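Local structure of flavin reductase (Uncultured bacterium, 5CHO) at residues G88-V93 with S161-R166; D104-A109 with D177-H182; L110-R115 with T122-P127. The protein binds FAD and probably reduces it with a nicotinamide cofactor, supplying reduced flavin to the partner enzyme of a two-component tryptophan halogenase. One frame throughout, in Å; residues are numbered along the deposited sequence.

Contact 1. Residues G88-V93 with S161-R166; sequences GSLLEV and SIFVGR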
loop_
_atom_site.group_PDB
_atom_site.type_symbol
_atom_site.label_atom_id
_atom_site.label_comp_id
_atom_site.label_asym_id
_atom_site.label_seq_id
_atom_site.Cartn_x
_atom_site.Cartn_y
_atom_site.Cartn_z
ATOM N N GLY A 88 2.679 -19.429 5.605
ATOM C CA GLY A 88 2.068 -20.695 5.967
ATOM C C GLY A 88 0.937 -20.563 6.975
ATOM O O GLY A 88 -0.102 -21.206 6.825
ATOM N N SER A 89 1.138 -19.734 7.999
ATOM C CA SER A 89 0.120 -19.516 9.030
ATOM C C SER A 89 -1.181 -18.965 8.449
ATOM O O SER A 89 -2.277 -19.354 8.859
ATOM C CB SER A 89 0.637 -18.568 10.118
ATOM O OG SER A 89 1.927 -18.936 10.569
ATOM N N LEU A 90 -1.059 -18.048 7.497
ATOM C CA LEU A 90 -2.239 -17.426 6.909
ATOM C C LEU A 90 -3.037 -18.492 6.159
ATOM O O LEU A 90 -4.253 -18.594 6.317
ATOM C CB LEU A 90 -1.844 -16.266 5.985
ATOM C CG LEU A 90 -1.307 -15.044 6.741
ATOM C CD1 LEU A 90 -0.644 -14.051 5.795
ATOM C CD2 LEU A 90 -2.410 -14.354 7.535
ATOM N N LEU A 91 -2.346 -19.281 5.341
ATOM C CA LEU A 91 -2.975 -20.392 4.635
ATOM C C LEU A 91 -3.542 -21.466 5.568
ATOM O O LEU A 91 -4.639 -21.976 5.335
ATOM C CB LEU A 91 -1.982 -21.038 3.663
ATOM C CG LEU A 91 -1.531 -20.178 2.479
ATOM C CD1 LEU A 91 -0.526 -20.907 1.581
ATOM C CD2 LEU A 91 -2.740 -19.704 1.675
ATOM N N GLU A 92 -2.800 -21.811 6.617
ATOM C CA GLU A 92 -3.239 -22.848 7.548
ATOM C C GLU A 92 -4.473 -22.414 8.335
ATOM O O GLU A 92 -5.430 -23.176 8.464
ATOM C CB GLU A 92 -2.104 -23.232 8.508
ATOM C CG GLU A 92 -2.356 -24.516 9.303
ATOM C CD GLU A 92 -1.192 -24.889 10.209
ATOM O OE1 GLU A 92 -0.103 -24.293 10.062
ATOM O OE2 GLU A 92 -1.366 -25.778 11.068
ATOM N N VAL A 93 -4.448 -21.197 8.870
ATOM C CA VAL A 93 -5.497 -20.732 9.781
ATOM C C VAL A 93 -6.703 -20.115 9.053
ATOM O O VAL A 93 -7.824 -20.127 9.565
ATOM C CB VAL A 93 -4.919 -19.725 10.789
ATOM C CG1 VAL A 93 -6.003 -19.219 11.723
ATOM C CG2 VAL A 93 -3.799 -20.381 11.575
ATOM N N SER A 161 3.272 -13.663 -1.972
ATOM C CA SER A 161 1.897 -13.920 -2.376
ATOM C C SER A 161 1.036 -12.768 -1.891
ATOM O O SER A 161 1.302 -12.194 -0.837
ATOM C CB SER A 161 1.385 -15.247 -1.816
ATOM O OG SER A 161 2.018 -16.344 -2.448
ATOM N N ILE A 162 0.006 -12.439 -2.662
ATOM C CA ILE A 162 -0.948 -11.411 -2.273
ATOM C C ILE A 162 -2.132 -12.063 -1.578
ATOM O O ILE A 162 -2.886 -12.813 -2.196
ATOM C CB ILE A 162 -1.436 -10.599 -3.490
ATOM C CG1 ILE A 162 -0.252 -9.904 -4.172
ATOM C CG2 ILE A 162 -2.464 -9.559 -3.064
ATOM C CD1 ILE A 162 -0.527 -9.481 -5.605
ATOM N N PHE A 163 -2.296 -11.768 -0.292
ATOM C CA PHE A 163 -3.375 -12.345 0.497
ATOM C C PHE A 163 -4.523 -11.351 0.595
ATOM O O PHE A 163 -4.387 -10.308 1.229
ATOM C CB PHE A 163 -2.891 -12.722 1.901
ATOM C CG PHE A 163 -1.935 -13.879 1.926
ATOM C CD1 PHE A 163 -0.596 -13.694 1.640
ATOM C CD2 PHE A 163 -2.378 -15.153 2.230
ATOM C CE1 PHE A 163 0.285 -14.756 1.664
ATOM C CE2 PHE A 163 -1.502 -16.218 2.255
ATOM C CZ PHE A 163 -0.166 -16.018 1.969
ATOM N N VAL A 164 -5.653 -11.686 -0.020
ATOM C CA VAL A 164 -6.828 -10.826 0.013
ATOM C C VAL A 164 -7.752 -11.298 1.125
ATOM O O VAL A 164 -8.158 -12.460 1.151
ATOM C CB VAL A 164 -7.589 -10.836 -1.323
ATOM C CG1 VAL A 164 -8.705 -9.805 -1.306
ATOM C CG2 VAL A 164 -6.640 -10.568 -2.475
ATOM N N GLY A 165 -8.071 -10.397 2.050
ATOM C CA GLY A 165 -8.940 -10.724 3.163
ATOM C C GLY A 165 -10.266 -10.006 3.065
ATOM O O GLY A 165 -10.303 -8.807 2.788
ATOM N N ARG A 166 -11.356 -10.734 3.280
ATOM C CA ARG A 166 -12.657 -10.101 3.425
ATOM C C ARG A 166 -12.855 -9.743 4.890
ATOM O O ARG A 166 -12.681 -10.582 5.772
ATOM C CB ARG A 166 -13.798 -10.996 2.936
ATOM C CG ARG A 166 -15.135 -10.282 3.055
ATOM C CD ARG A 166 -16.344 -11.094 2.640
ATOM N NE ARG A 166 -17.528 -10.246 2.749
ATOM C CZ ARG A 166 -18.700 -10.477 2.164
ATOM N NH1 ARG A 166 -18.882 -11.546 1.399
ATOM N NH2 ARG A 166 -19.696 -9.621 2.347
#

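Contact 2. Residues D104-A109 with D177-H182; sequences DQQHVA and DALVYH. With FAD (flavin-adenine dinucleotide), chain I.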
loop_
_atom_site.group_PDB
_atom_site.type_symbol
_atom_site.label_atom_id
_atom_site.label_comp_id
_atom_site.label_asym_id
_atom_site.label_seq_id
_atom_site.Cartn_x
_atom_site.Cartn_y
_atom_site.Cartn_z
ATOM N N ASP A 104 4.156 5.741 18.624
ATOM C CA ASP A 104 4.836 5.253 19.824
ATOM C C ASP A 104 4.858 3.724 19.896
ATOM O O ASP A 104 5.077 3.149 20.962
ATOM C CB ASP A 104 4.185 5.825 21.089
ATOM C CG ASP A 104 2.719 5.451 21.225
ATOM O OD1 ASP A 104 2.222 4.628 20.429
ATOM O OD2 ASP A 104 2.060 5.974 22.149
ATOM N N GLN A 105 4.645 3.077 18.754
ATOM C CA GLN A 105 4.653 1.619 18.671
ATOM C C GLN A 105 5.703 1.162 17.673
ATOM O O GLN A 105 5.622 0.064 17.123
ATOM C CB GLN A 105 3.280 1.096 18.263
ATOM C CG GLN A 105 2.193 1.369 19.271
ATOM C CD GLN A 105 0.850 0.841 18.822
ATOM O OE1 GLN A 105 0.401 1.121 17.711
ATOM N NE2 GLN A 105 0.214 0.046 19.668
ATOM N N GLN A 106 6.687 2.022 17.444
ATOM C CA GLN A 106 7.839 1.688 16.624
ATOM C C GLN A 106 8.508 0.406 17.102
ATOM O O GLN A 106 8.961 -0.408 16.297
ATOM C CB GLN A 106 8.838 2.840 16.646
ATOM C CG GLN A 106 10.116 2.579 15.882
ATOM C CD GLN A 106 10.976 3.823 15.754
ATOM O OE1 GLN A 106 10.476 4.923 15.516
ATOM N NE2 GLN A 106 12.276 3.654 15.927
ATOM N N HIS A 107 8.568 0.237 18.420
ATOM C CA HIS A 107 9.251 -0.907 19.000
ATOM C C HIS A 107 8.499 -2.192 18.654
ATOM O O HIS A 107 9.108 -3.247 18.489
ATOM C CB HIS A 107 9.401 -0.746 20.520
ATOM C CG HIS A 107 8.107 -0.675 21.267
ATOM N ND1 HIS A 107 7.281 0.428 21.233
ATOM C CD2 HIS A 107 7.511 -1.561 22.100
ATOM C CE1 HIS A 107 6.224 0.209 21.992
ATOM N NE2 HIS A 107 6.340 -0.992 22.533
ATOM N N VAL A 108 7.177 -2.098 18.538
ATOM C CA VAL A 108 6.376 -3.232 18.077
ATOM C C VAL A 108 6.700 -3.594 16.627
ATOM O O VAL A 108 6.830 -4.773 16.290
ATOM C CB VAL A 108 4.860 -2.961 18.183
ATOM C CG1 VAL A 108 4.073 -4.194 17.753
ATOM C CG2 VAL A 108 4.479 -2.541 19.596
ATOM N N ALA A 109 6.816 -2.581 15.772
ATOM C CA ALA A 109 7.131 -2.804 14.366
ATOM C C ALA A 109 8.480 -3.489 14.241
ATOM O O ALA A 109 8.637 -4.433 13.465
ATOM C CB ALA A 109 7.131 -1.490 13.591
ATOM N N ASP A 177 -0.587 10.388 16.785
ATOM C CA ASP A 177 0.547 10.321 15.870
ATOM C C ASP A 177 0.736 8.930 15.286
ATOM O O ASP A 177 0.666 7.930 15.998
ATOM C CB ASP A 177 1.817 10.780 16.584
ATOM C CG ASP A 177 1.801 12.264 16.883
ATOM O OD1 ASP A 177 0.706 12.865 16.841
ATOM O OD2 ASP A 177 2.882 12.829 17.140
ATOM N N ALA A 178 0.979 8.887 13.978
ATOM C CA ALA A 178 1.032 7.635 13.240
ATOM C C ALA A 178 2.460 7.213 12.936
ATOM O O ALA A 178 3.338 8.050 12.725
ATOM C CB ALA A 178 0.244 7.769 11.951
ATOM N N LEU A 179 2.677 5.904 12.902
ATOM C CA LEU A 179 3.973 5.360 12.533
ATOM C C LEU A 179 4.045 5.277 11.025
ATOM O O LEU A 179 3.175 4.692 10.381
ATOM C CB LEU A 179 4.202 3.987 13.161
ATOM C CG LEU A 179 5.609 3.414 12.973
ATOM C CD1 LEU A 179 6.649 4.334 13.589
ATOM C CD2 LEU A 179 5.709 2.018 13.577
ATOM N N VAL A 180 5.094 5.868 10.472
ATOM C CA VAL A 180 5.281 5.906 9.037
ATOM C C VAL A 180 6.660 5.376 8.682
ATOM O O VAL A 180 7.636 5.636 9.386
ATOM C CB VAL A 180 5.081 7.341 8.513
ATOM C CG1 VAL A 180 5.613 7.501 7.097
ATOM C CG2 VAL A 180 3.603 7.697 8.584
ATOM N N TYR A 181 6.726 4.626 7.586
ATOM C CA TYR A 181 7.978 4.065 7.108
ATOM C C TYR A 181 8.307 4.654 5.747
ATOM O O TYR A 181 7.612 4.395 4.765
ATOM C CB TYR A 181 7.888 2.540 7.029
ATOM C CG TYR A 181 9.199 1.869 6.711
ATOM C CD1 TYR A 181 10.259 1.920 7.602
ATOM C CD2 TYR A 181 9.372 1.171 5.522
ATOM C CE1 TYR A 181 11.465 1.302 7.315
ATOM C CE2 TYR A 181 10.568 0.548 5.228
ATOM C CZ TYR A 181 11.610 0.618 6.127
ATOM O OH TYR A 181 12.806 0.006 5.839
ATOM N N HIS A 182 9.370 5.451 5.701
ATOM C CA HIS A 182 9.766 6.136 4.475
ATOM C C HIS A 182 11.279 6.301 4.370
ATOM O O HIS A 182 11.949 6.604 5.358
ATOM C CB HIS A 182 9.102 7.508 4.400
ATOM C CG HIS A 182 9.457 8.273 3.167
ATOM N ND1 HIS A 182 10.281 9.378 3.187
ATOM C CD2 HIS A 182 9.097 8.097 1.873
ATOM C CE1 HIS A 182 10.419 9.843 1.959
ATOM N NE2 HIS A 182 9.708 9.085 1.143
HETATM P PA FAD I . 10.094 -15.370 9.009
HETATM O O1A FAD I . 9.969 -16.812 9.410
HETATM O O2A FAD I . 10.639 -14.566 10.124
HETATM O O5B FAD I . 11.096 -15.235 7.746
HETATM C C5B FAD I . 11.423 -13.920 7.278
HETATM C C4B FAD I . 12.645 -13.982 6.290
HETATM O O4B FAD I . 13.713 -14.272 6.949
HETATM C C3B FAD I . 12.440 -15.102 5.276
HETATM O O3B FAD I . 12.860 -14.711 4.014
HETATM C C2B FAD I . 13.294 -16.262 5.787
HETATM O O2B FAD I . 13.949 -16.995 4.617
HETATM C C1B FAD I . 14.217 -15.731 6.508
HETATM N N9A FAD I . 14.435 -16.517 7.666
HETATM C C8A FAD I . 13.946 -16.303 8.911
HETATM N N7A FAD I . 14.400 -17.299 9.714
HETATM C C5A FAD I . 15.167 -18.126 8.961
HETATM C C6A FAD I . 15.862 -19.288 9.263
HETATM N N6A FAD I . 16.056 -20.057 10.483
HETATM N N1A FAD I . 16.563 -19.926 8.297
HETATM C C2A FAD I . 16.586 -19.435 7.018
HETATM N N3A FAD I . 15.894 -18.292 6.713
HETATM C C4A FAD I . 15.187 -17.641 7.690
HETATM N N1 FAD I . 7.518 -8.786 5.151
HETATM C C2 FAD I . 6.531 -9.275 4.190
HETATM O O2 FAD I . 6.554 -10.455 3.822
HETATM N N3 FAD I . 5.521 -8.368 3.655
HETATM C C4 FAD I . 5.503 -7.006 4.078
HETATM O O4 FAD I . 4.703 -6.296 3.656
HETATM C C4X FAD I . 6.521 -6.517 5.062
HETATM N N5 FAD I . 6.524 -5.155 5.499
HETATM C C5X FAD I . 7.528 -4.678 6.483
HETATM C C6 FAD I . 7.527 -3.320 6.920
HETATM C C7 FAD I . 8.484 -2.877 7.844
HETATM C C7M FAD I . 8.191 -1.366 8.093
HETATM C C8 FAD I . 9.429 -3.782 8.333
HETATM C C8M FAD I . 10.437 -3.164 9.359
HETATM C C9 FAD I . 9.423 -5.115 7.902
HETATM C C9A FAD I . 8.477 -5.569 6.972
HETATM N N10 FAD I . 8.486 -6.963 6.535
HETATM C C10 FAD I . 7.501 -7.423 5.575
HETATM C "C1'" FAD I . 9.499 -7.933 7.045
HETATM C "C2'" FAD I . 8.842 -8.933 8.017
HETATM O "O2'" FAD I . 8.213 -8.229 9.043
HETATM C "C3'" FAD I . 9.924 -9.825 8.576
HETATM O "O3'" FAD I . 10.479 -10.578 7.542
HETATM C "C4'" FAD I . 9.351 -10.769 9.639
HETATM O "O4'" FAD I . 10.383 -11.362 10.317
HETATM C "C5'" FAD I . 8.498 -11.863 8.964
HETATM O "O5'" FAD I . 7.978 -12.741 9.955
HETATM P P FAD I . 7.585 -14.256 9.543
HETATM O O1P FAD I . 7.559 -15.115 10.780
HETATM O O2P FAD I . 6.220 -14.273 8.844
HETATM O O3P FAD I . 8.685 -14.792 8.558
HETATM O O HOH W 1 1.655 7.596 18.710
#

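Contact 3. Residues L110-R115 with T122-P127; sequences LLYANR and TQFDRP. With FAD (flavin-adenine dinucleotide), chain I.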
loop_
_atom_site.group_PDB
_atom_site.type_symbol
_atom_site.label_atom_id
_atom_site.label_comp_id
_atom_site.label_asym_id
_atom_site.label_seq_id
_atom_site.Cartn_x
_atom_site.Cartn_y
_atom_site.Cartn_z
ATOM N N LEU A 110 9.455 -3.007 15.003
ATOM C CA LEU A 110 10.800 -3.569 14.955
ATOM C C LEU A 110 10.815 -5.013 15.428
ATOM O O LEU A 110 11.358 -5.882 14.749
ATOM C CB LEU A 110 11.767 -2.745 15.806
ATOM C CG LEU A 110 12.178 -1.406 15.195
ATOM C CD1 LEU A 110 12.943 -0.548 16.201
ATOM C CD2 LEU A 110 12.975 -1.624 13.919
ATOM N N LEU A 111 10.211 -5.263 16.589
ATOM C CA LEU A 111 10.179 -6.602 17.165
ATOM C C LEU A 111 9.634 -7.642 16.198
ATOM O O LEU A 111 10.271 -8.671 15.985
ATOM C CB LEU A 111 9.345 -6.616 18.451
ATOM C CG LEU A 111 9.147 -7.999 19.093
ATOM C CD1 LEU A 111 10.484 -8.687 19.367
ATOM C CD2 LEU A 111 8.312 -7.905 20.361
ATOM N N TYR A 112 8.473 -7.382 15.604
ATOM C CA TYR A 112 7.830 -8.393 14.776
ATOM C C TYR A 112 8.295 -8.342 13.333
ATOM O O TYR A 112 7.752 -9.034 12.475
ATOM C CB TYR A 112 6.312 -8.269 14.881
ATOM C CG TYR A 112 5.869 -8.648 16.271
ATOM C CD1 TYR A 112 5.875 -9.977 16.664
ATOM C CD2 TYR A 112 5.469 -7.696 17.194
ATOM C CE1 TYR A 112 5.504 -10.348 17.928
ATOM C CE2 TYR A 112 5.085 -8.066 18.471
ATOM C CZ TYR A 112 5.103 -9.396 18.829
ATOM O OH TYR A 112 4.727 -9.786 20.097
ATOM N N ALA A 113 9.307 -7.518 13.080
ATOM C CA ALA A 113 10.064 -7.575 11.836
ATOM C C ALA A 113 11.374 -8.348 12.035
ATOM O O ALA A 113 12.098 -8.611 11.074
ATOM C CB ALA A 113 10.336 -6.181 11.329
ATOM N N ASN A 114 11.680 -8.696 13.284
ATOM C CA ASN A 114 12.938 -9.374 13.619
ATOM C C ASN A 114 12.827 -10.903 13.518
ATOM O O ASN A 114 12.211 -11.542 14.366
ATOM C CB ASN A 114 13.396 -8.971 15.028
ATOM C CG ASN A 114 14.869 -9.276 15.278
ATOM O OD1 ASN A 114 15.407 -10.262 14.773
ATOM N ND2 ASN A 114 15.529 -8.422 16.051
ATOM N N ARG A 115 13.421 -11.479 12.476
ATOM C CA ARG A 115 13.387 -12.927 12.254
ATOM C C ARG A 115 14.004 -13.727 13.390
ATOM O O ARG A 115 13.742 -14.919 13.530
ATOM C CB ARG A 115 14.102 -13.261 10.945
ATOM C CG ARG A 115 15.602 -12.989 10.965
ATOM C CD ARG A 115 16.181 -13.051 9.563
ATOM N NE ARG A 115 15.544 -12.043 8.722
ATOM C CZ ARG A 115 15.584 -12.025 7.395
ATOM N NH1 ARG A 115 16.276 -12.936 6.729
ATOM N NH2 ARG A 115 14.945 -11.072 6.736
ATOM N N THR A 122 2.939 -17.651 23.881
ATOM C CA THR A 122 2.587 -17.098 25.183
ATOM C C THR A 122 2.646 -15.567 25.193
ATOM O O THR A 122 1.954 -14.920 25.981
ATOM C CB THR A 122 3.526 -17.645 26.283
ATOM O OG1 THR A 122 3.629 -19.068 26.165
ATOM C CG2 THR A 122 3.014 -17.275 27.672
ATOM N N GLN A 123 3.471 -14.993 24.322
ATOM C CA GLN A 123 3.656 -13.542 24.274
ATOM C C GLN A 123 2.370 -12.802 23.912
ATOM O O GLN A 123 2.184 -11.644 24.284
ATOM C CB GLN A 123 4.764 -13.174 23.282
ATOM C CG GLN A 123 4.424 -13.384 21.813
ATOM C CD GLN A 123 5.636 -13.209 20.918
ATOM O OE1 GLN A 123 6.010 -12.085 20.581
ATOM N NE2 GLN A 123 6.275 -14.317 20.553
ATOM N N PHE A 124 1.485 -13.482 23.194
ATOM C CA PHE A 124 0.228 -12.894 22.750
ATOM C C PHE A 124 -0.835 -12.970 23.834
ATOM O O PHE A 124 -1.976 -12.568 23.617
ATOM C CB PHE A 124 -0.224 -13.586 21.466
ATOM C CG PHE A 124 0.810 -13.534 20.383
ATOM C CD1 PHE A 124 1.218 -12.314 19.876
ATOM C CD2 PHE A 124 1.414 -14.688 19.911
ATOM C CE1 PHE A 124 2.187 -12.240 18.896
ATOM C CE2 PHE A 124 2.385 -14.625 18.925
ATOM C CZ PHE A 124 2.774 -13.394 18.420
ATOM N N ASP A 125 -0.449 -13.488 24.999
ATOM C CA ASP A 125 -1.301 -13.470 26.185
ATOM C C ASP A 125 -0.968 -12.291 27.103
ATOM O O ASP A 125 -1.665 -12.043 28.087
ATOM C CB ASP A 125 -1.152 -14.781 26.959
ATOM C CG ASP A 125 -1.578 -15.986 26.148
ATOM O OD1 ASP A 125 -2.487 -15.844 25.305
ATOM O OD2 ASP A 125 -1.003 -17.078 26.352
ATOM N N ARG A 126 0.099 -11.564 26.779
ATOM C CA ARG A 126 0.504 -10.410 27.576
ATOM C C ARG A 126 -0.498 -9.268 27.413
ATOM O O ARG A 126 -1.319 -9.295 26.499
ATOM C CB ARG A 126 1.919 -9.985 27.181
ATOM C CG ARG A 126 2.930 -11.061 27.491
ATOM C CD ARG A 126 4.343 -10.683 27.135
ATOM N NE ARG A 126 5.188 -11.868 27.215
ATOM C CZ ARG A 126 6.364 -12.004 26.614
ATOM N NH1 ARG A 126 6.860 -11.020 25.871
ATOM N NH2 ARG A 126 7.042 -13.135 26.752
ATOM N N PRO A 127 -0.433 -8.255 28.291
ATOM C CA PRO A 127 -1.533 -7.280 28.283
ATOM C C PRO A 127 -1.550 -6.287 27.120
ATOM O O PRO A 127 -2.585 -5.656 26.909
ATOM C CB PRO A 127 -1.346 -6.539 29.610
ATOM C CG PRO A 127 0.086 -6.696 29.955
ATOM C CD PRO A 127 0.519 -8.014 29.392
HETATM P PA FAD I . 10.094 -15.370 9.009
HETATM O O1A FAD I . 9.969 -16.812 9.410
HETATM O O2A FAD I . 10.639 -14.566 10.124
HETATM O O5B FAD I . 11.096 -15.235 7.746
HETATM C C5B FAD I . 11.423 -13.920 7.278
HETATM C C4B FAD I . 12.645 -13.982 6.290
HETATM O O4B FAD I . 13.713 -14.272 6.949
HETATM C C3B FAD I . 12.440 -15.102 5.276
HETATM O O3B FAD I . 12.860 -14.711 4.014
HETATM C C2B FAD I . 13.294 -16.262 5.787
HETATM O O2B FAD I . 13.949 -16.995 4.617
HETATM C C1B FAD I . 14.217 -15.731 6.508
HETATM N N9A FAD I . 14.435 -16.517 7.666
HETATM C C8A FAD I . 13.946 -16.303 8.911
HETATM N N7A FAD I . 14.400 -17.299 9.714
HETATM C C5A FAD I . 15.167 -18.126 8.961
HETATM C C6A FAD I . 15.862 -19.288 9.263
HETATM N N6A FAD I . 16.056 -20.057 10.483
HETATM N N1A FAD I . 16.563 -19.926 8.297
HETATM C C2A FAD I . 16.586 -19.435 7.018
HETATM N N3A FAD I . 15.894 -18.292 6.713
HETATM C C4A FAD I . 15.187 -17.641 7.690
HETATM N N1 FAD I . 7.518 -8.786 5.151
HETATM C C2 FAD I . 6.531 -9.275 4.190
HETATM O O2 FAD I . 6.554 -10.455 3.822
HETATM N N3 FAD I . 5.521 -8.368 3.655
HETATM C C4 FAD I . 5.503 -7.006 4.078
HETATM O O4 FAD I . 4.703 -6.296 3.656
HETATM C C4X FAD I . 6.521 -6.517 5.062
HETATM N N5 FAD I . 6.524 -5.155 5.499
HETATM C C5X FAD I . 7.528 -4.678 6.483
HETATM C C6 FAD I . 7.527 -3.320 6.920
HETATM C C7 FAD I . 8.484 -2.877 7.844
HETATM C C7M FAD I . 8.191 -1.366 8.093
HETATM C C8 FAD I . 9.429 -3.782 8.333
HETATM C C8M FAD I . 10.437 -3.164 9.359
HETATM C C9 FAD I . 9.423 -5.115 7.902
HETATM C C9A FAD I . 8.477 -5.569 6.972
HETATM N N10 FAD I . 8.486 -6.963 6.535
HETATM C C10 FAD I . 7.501 -7.423 5.575
HETATM C "C1'" FAD I . 9.499 -7.933 7.045
HETATM C "C2'" FAD I . 8.842 -8.933 8.017
HETATM O "O2'" FAD I . 8.213 -8.229 9.043
HETATM C "C3'" FAD I . 9.924 -9.825 8.576
HETATM O "O3'" FAD I . 10.479 -10.578 7.542
HETATM C "C4'" FAD I . 9.351 -10.769 9.639
HETATM O "O4'" FAD I . 10.383 -11.362 10.317
HETATM C "C5'" FAD I . 8.498 -11.863 8.964
HETATM O "O5'" FAD I . 7.978 -12.741 9.955
HETATM P P FAD I . 7.585 -14.256 9.543
HETATM O O1P FAD I . 7.559 -15.115 10.780
HETATM O O2P FAD I . 6.220 -14.273 8.844
HETATM O O3P FAD I . 8.685 -14.792 8.558
#

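Contact 1. Residues G88-V93 with S161-R166
Leu-90 of the helix and Phe-163 of the strand make the main apolar contact here, and Leu-90 can be followed outward. Its CB already touches the ring, 3.7 Å from Phe-163 CE2. From there CG turns anti to the carbonyl carbon (chi1 -71°), which carries the branch past the ring margin and sets CD1 above the ring centre. CD1 lies 4.0 Å from the centroid of the Phe-163 ring and only 6° off its normal, a CH-pi contact over the face. A branched leucine suits the place because CB can meet the rim while one methyl covers the middle. Leu-91, one residue on, works at the ring's edge: its CG lies in the ring plane, and its CD2 is 3.7 Å from Phe-163 CE2. The two leucines thus fix the ring from face and edge, and His-87 adds an edge-to-face ring contact. Between the segments the grip is purely apolar, with no hydrogen bond. Val-80 of strand 74-81 touches both Leu-90 and Phe-163, so the aromatic side chain fills the layer between helix and sheet. This is the packing of a short helix, 85-93, against the antiparallel beta-barrel of the flavin reductase-like, FMN-binding fold.

Contact 2. Residues D104-A109 with D177-H182
Helix 106-111 packs on strand 178-182 of the antiparallel barrel in this flavin reductase-like domain, and Leu-179 is the side chain that fills the join. Its CB points at the helix, and CG stands anti to the backbone N (chi1 -173°), which sends both methyls forward to the first turn. CD2 does most of the touching: it lies 3.7 Å from Gln-106 CA and 3.8 Å from Ala-109 CB. CD1 reaches the neighbouring Gln-106 CB at 4.0 Å. Only the aliphatic base of the glutamine therefore takes part, while alanine suits the buried position because its single methyl lets the helix backbone come close to the strand. Phe-186 of strand 185-189 touches Gln-106, Ala-109 and Leu-179, closing the apolar cluster.

Polar links lie at the helix start. Gln-105 holds the N-cap position, and its OE1 is hydrogen-bonded to the backbone N of Ala-102. A water joins the two segments: it accepts from Asp-104 N at 3.1 Å and donates to Asp-177 O at 2.9 Å. Asp-104 also forms a salt bridge with Arg-176, which adds a charged tie beside the water.

Farther along the strand, Tyr-181 belongs to the FAD pocket. The flavin methyl C7M sits 3.6 Å above the plane of the Tyr-181 ring, displaced toward its rim, with Tyr-181 CG the closest atom at 3.7 Å. An aromatic face suits this apolar end of the isoalloxazine. Chemically, then, the helix meets the strand through dispersion alone, while a water and the Asp-104 to Arg-176 salt bridge tie together the loops that lead into them; the same strand offers the dimethylbenzene end of the flavin a nonpolar surface rather than a hydrogen-bonding one.

Contact 3. Residues L110-R115 with T122-P127
Tyr-112 and Gln-123 meet through their polar ends: Tyr-112 OH donates to Gln-123 OE1 over 2.7 Å. The donor reaches the oxygen at a C=O...O angle of 133° and tilted 23° from the carbonyl plane, while the phenol ring and the amide are moderately turned against each other. From the tyrosine's side, OE1 lies at the ring edge, near its plane. Gln-123 gets there with CG set between its backbone N and carbonyl carbon (chi1 70°); beyond CG the chain is extended, carrying the amide out to the phenol. That same bend lays Gln-123 CG 3.6 Å above the centre of the Phe-124 ring. Glutamine suits this place, being able to accept from the phenol and donate to the chain together.

Phe-124 reaches the tyrosine from the opposite direction, its CE1 3.9 Å from Tyr-112 CE1, and Trp-129 meets the phenylalanine ring edge-to-face. The tyrosine ring has Leu-111 CG 4.0 Å above the centre of one face, and Ala-60 of strand 59-63 touches both aromatic side chains.

Tyr-112 is itself the second residue of a type I beta turn, Leu-111 to Asn-114, which passes the cofactor. Ala-113 CB lies 3.6 Å from FAD C8M, a small methyl against the flavin, and Ala-113 O takes a weak hydrogen bond from FAD O4'. Arg-115, just past the turn and bent at chi3, places one guanidinium face over FAD O4B, with NH1 closest at 2.9 Å. The buried phenol is thus satisfied by the amide oxygen, and the amide nitrogen by the backbone oxygens of Pro-118 and Asp-120; holding the Tyr-112 side chain in this way probably helps to position the turn beside FAD.

Overall arrangement
Following the chain from its N terminus, helix 85-93 comes first, and contact 1 later returns strand 160-172 to it, closing a loop of 67 residues. Within that loop begins helix 106-111, which contact 2 joins to strand 178-182, so contacts 1 and 2 cross: their segments alternate along the chain. Contact 3 is a short local closure of six residues, leading from the end of helix 106-111 to the 3-10 segment before strand 129-131, and it nests inside both larger loops. Contacts 1 and 2 reach the same antiparallel sheet from opposite sides of the chain's centre, their centres 24 Å apart. Contacts 2 and 3 share a helix, and both touch FAD.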